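Local atomic coordinates of mannosyl-6-phosphatase (Bacteroides thetaiotaomicron, PDB entry 4C1R), a protein that removes phosphate from mannose 6-phosphate groups, probably those of yeast mannan, with the likely help of a magnesium ion. Residues Y7-A12 against F42-C47. Numbering follows the deposited sequence.
Sequences YNLRNA and FGTQEC. With MG (magnesium ion), chain E.
Asn8 and Glu46 meet at the ends of two parallel neighbouring strands, 2-8 and 41-45, in one sheet of the DNase I-like fold, where the magnesium site opens. Within the strands the contact is tight and made by main chain: Tyr7 N donates to Gly43 O (2.8 Å), Gln45 N returns a weak bond to Tyr7 O, and Leu9 N reaches Gln45 O at 3.1 Å, a ladder carried just past the end of strand 2-8. Next to the ladder Leu9 packs its CD1 3.5 Å from Cys47 SG, with Ile30 of helix 23-36 and Met55 of helix 49-58 closing the apolar side. Asn8 and Gln45 lie together on one face of the sheet; Gln45 NE2 turns to Asn135 of strand 130-137, which belongs to the second sheet.

Beyond the strand ends the packing gives way to a hydrated pocket. Glu46, its chain extended beyond CG (chi2 -166°), carries its carboxylate alongside the 8-11 backbone and binds magnesium through OE2 at 2.1 Å, the sole protein ligand among five waters. The amide of Asn8 stands 74° to this carboxylate: ND2 donates to Glu46 OE2 at 3.0 Å from above the carboxylate plane, while OD1 takes a hydrogen bond from a metal-bound water. Asn8 thus holds both a first-shell oxygen and a first-shell water, as in related enzymes of this family, where an asparagine and a glutamate form this part of the metal site. Arg10, salt-bridged to Asp16, extends NH1 to another coordinated water in a weak bond. That water also donates to Glu46 OE1, whose anti side accepts the backbone N of Asn11 at 2.9 Å.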
loop_
_atom_site.group_PDB
_atom_site.type_symbol
_atom_site.label_atom_id
_atom_site.label_comp_id
_atom_site.label_asym_id
_atom_site.label_seq_id
_atom_site.Cartn_x
_atom_site.Cartn_y
_atom_site.Cartn_z
ATOM N N TYR A 7 -1.739 -2.778 -1.873
ATOM C CA TYR A 7 -3.088 -3.306 -1.983
ATOM C C TYR A 7 -4.032 -2.692 -0.947
ATOM O O TYR A 7 -3.925 -2.992 0.255
ATOM C CB TYR A 7 -3.096 -4.818 -1.818
ATOM C CG TYR A 7 -4.281 -5.502 -2.454
ATOM C CD1 TYR A 7 -5.180 -4.794 -3.265
ATOM C CD2 TYR A 7 -4.522 -6.873 -2.234
ATOM C CE1 TYR A 7 -6.291 -5.440 -3.845
ATOM C CE2 TYR A 7 -5.599 -7.520 -2.828
ATOM C CZ TYR A 7 -6.488 -6.799 -3.618
ATOM O OH TYR A 7 -7.546 -7.466 -4.239
ATOM N N ASN A 8 -4.956 -1.863 -1.436
ATOM C CA ASN A 8 -6.030 -1.292 -0.621
ATOM C C ASN A 8 -7.139 -2.349 -0.482
ATOM O O ASN A 8 -7.769 -2.730 -1.474
ATOM C CB ASN A 8 -6.540 0.005 -1.252
ATOM C CG ASN A 8 -7.699 0.640 -0.472
ATOM O OD1 ASN A 8 -8.610 -0.062 -0.012
ATOM N ND2 ASN A 8 -7.730 1.982 -0.430
ATOM N N LEU A 9 -7.312 -2.854 0.737
ATOM C CA LEU A 9 -8.157 -4.035 1.015
ATOM C C LEU A 9 -9.623 -3.677 1.283
ATOM O O LEU A 9 -10.468 -4.582 1.404
ATOM C CB LEU A 9 -7.606 -4.805 2.225
ATOM C CG LEU A 9 -6.152 -5.324 2.150
ATOM C CD1 LEU A 9 -5.925 -6.440 3.170
ATOM C CD2 LEU A 9 -5.820 -5.820 0.759
ATOM N N ARG A 10 -9.893 -2.370 1.431
ATOM C CA ARG A 10 -11.234 -1.807 1.472
ATOM C C ARG A 10 -11.802 -2.011 2.890
ATOM O O ARG A 10 -11.894 -3.151 3.360
ATOM C CB ARG A 10 -12.150 -2.398 0.369
ATOM C CG ARG A 10 -13.640 -2.107 0.540
ATOM C CD ARG A 10 -13.966 -0.626 0.414
ATOM N NE ARG A 10 -15.415 -0.420 0.270
ATOM C CZ ARG A 10 -15.995 0.703 -0.163
ATOM N NH1 ARG A 10 -15.268 1.763 -0.479
ATOM N NH2 ARG A 10 -17.320 0.760 -0.313
ATOM N N ASN A 11 -12.130 -0.915 3.587
ATOM C CA ASN A 11 -12.594 -1.047 4.985
ATOM C C ASN A 11 -13.864 -1.906 5.070
ATOM O O ASN A 11 -14.688 -1.890 4.145
ATOM C CB ASN A 11 -12.800 0.317 5.634
ATOM C CG ASN A 11 -13.871 1.120 4.954
ATOM O OD1 ASN A 11 -15.019 0.691 4.856
ATOM N ND2 ASN A 11 -13.514 2.314 4.503
ATOM N N ALA A 12 -13.974 -2.727 6.115
ATOM C CA ALA A 12 -15.161 -3.561 6.287
ATOM C C ALA A 12 -16.340 -2.679 6.673
ATOM O O ALA A 12 -16.198 -1.761 7.501
ATOM C CB ALA A 12 -14.914 -4.625 7.351
ATOM N N PHE A 42 4.181 -6.261 1.470
ATOM C CA PHE A 42 3.163 -5.415 0.851
ATOM C C PHE A 42 2.548 -4.405 1.801
ATOM O O PHE A 42 2.252 -4.728 2.954
ATOM C CB PHE A 42 2.095 -6.198 0.072
ATOM C CG PHE A 42 1.305 -7.198 0.903
ATOM C CD1 PHE A 42 1.864 -8.403 1.290
ATOM C CD2 PHE A 42 -0.026 -6.943 1.246
ATOM C CE1 PHE A 42 1.128 -9.341 2.019
ATOM C CE2 PHE A 42 -0.768 -7.848 2.006
ATOM C CZ PHE A 42 -0.193 -9.051 2.384
ATOM N N GLY A 43 2.324 -3.201 1.285
ATOM C CA GLY A 43 1.492 -2.224 1.955
ATOM C C GLY A 43 0.024 -2.451 1.674
ATOM O O GLY A 43 -0.378 -2.698 0.516
ATOM N N THR A 44 -0.763 -2.376 2.747
ATOM C CA THR A 44 -2.201 -2.379 2.717
ATOM C C THR A 44 -2.790 -1.052 3.191
ATOM O O THR A 44 -2.179 -0.317 4.003
ATOM C CB THR A 44 -2.785 -3.562 3.577
ATOM O OG1 THR A 44 -2.657 -3.314 4.985
ATOM C CG2 THR A 44 -2.069 -4.836 3.259
ATOM N N GLN A 45 -3.998 -0.748 2.712
ATOM C CA GLN A 45 -4.737 0.424 3.237
ATOM C C GLN A 45 -6.133 0.011 3.670
ATOM O O GLN A 45 -6.672 -0.982 3.183
ATOM C CB GLN A 45 -4.785 1.557 2.199
ATOM C CG GLN A 45 -3.389 1.983 1.724
ATOM C CD GLN A 45 -2.845 1.081 0.602
ATOM O OE1 GLN A 45 -3.590 0.686 -0.293
ATOM N NE2 GLN A 45 -1.530 0.814 0.610
ATOM N N GLU A 46 -6.695 0.779 4.599
ATOM C CA GLU A 46 -8.098 0.708 5.022
ATOM C C GLU A 46 -8.500 -0.363 6.033
ATOM O O GLU A 46 -9.644 -0.349 6.457
ATOM C CB GLU A 46 -9.086 0.748 3.845
ATOM C CG GLU A 46 -9.008 2.038 3.035
ATOM C CD GLU A 46 -10.179 2.200 2.116
ATOM O OE1 GLU A 46 -11.213 1.521 2.366
ATOM O OE2 GLU A 46 -10.060 3.017 1.163
ATOM N N CYS A 47 -7.587 -1.243 6.454
ATOM C CA CYS A 47 -7.985 -2.328 7.351
ATOM C C CYS A 47 -8.223 -1.802 8.765
ATOM O O CYS A 47 -7.361 -1.083 9.308
ATOM C CB CYS A 47 -6.901 -3.407 7.421
ATOM S SG CYS A 47 -6.804 -4.438 5.930
HETATM MG MG MG E . -11.346 3.198 -0.524
HETATM O O HOH W 1 -11.017 1.149 -0.927
HETATM O O HOH W 2 -13.064 2.656 0.878
HETATM O O HOH W 3 -12.467 3.257 -2.078
HETATM O O HOH W 4 -11.757 5.104 -0.007
HETATM O O HOH W 5 -9.728 3.920 -1.745
#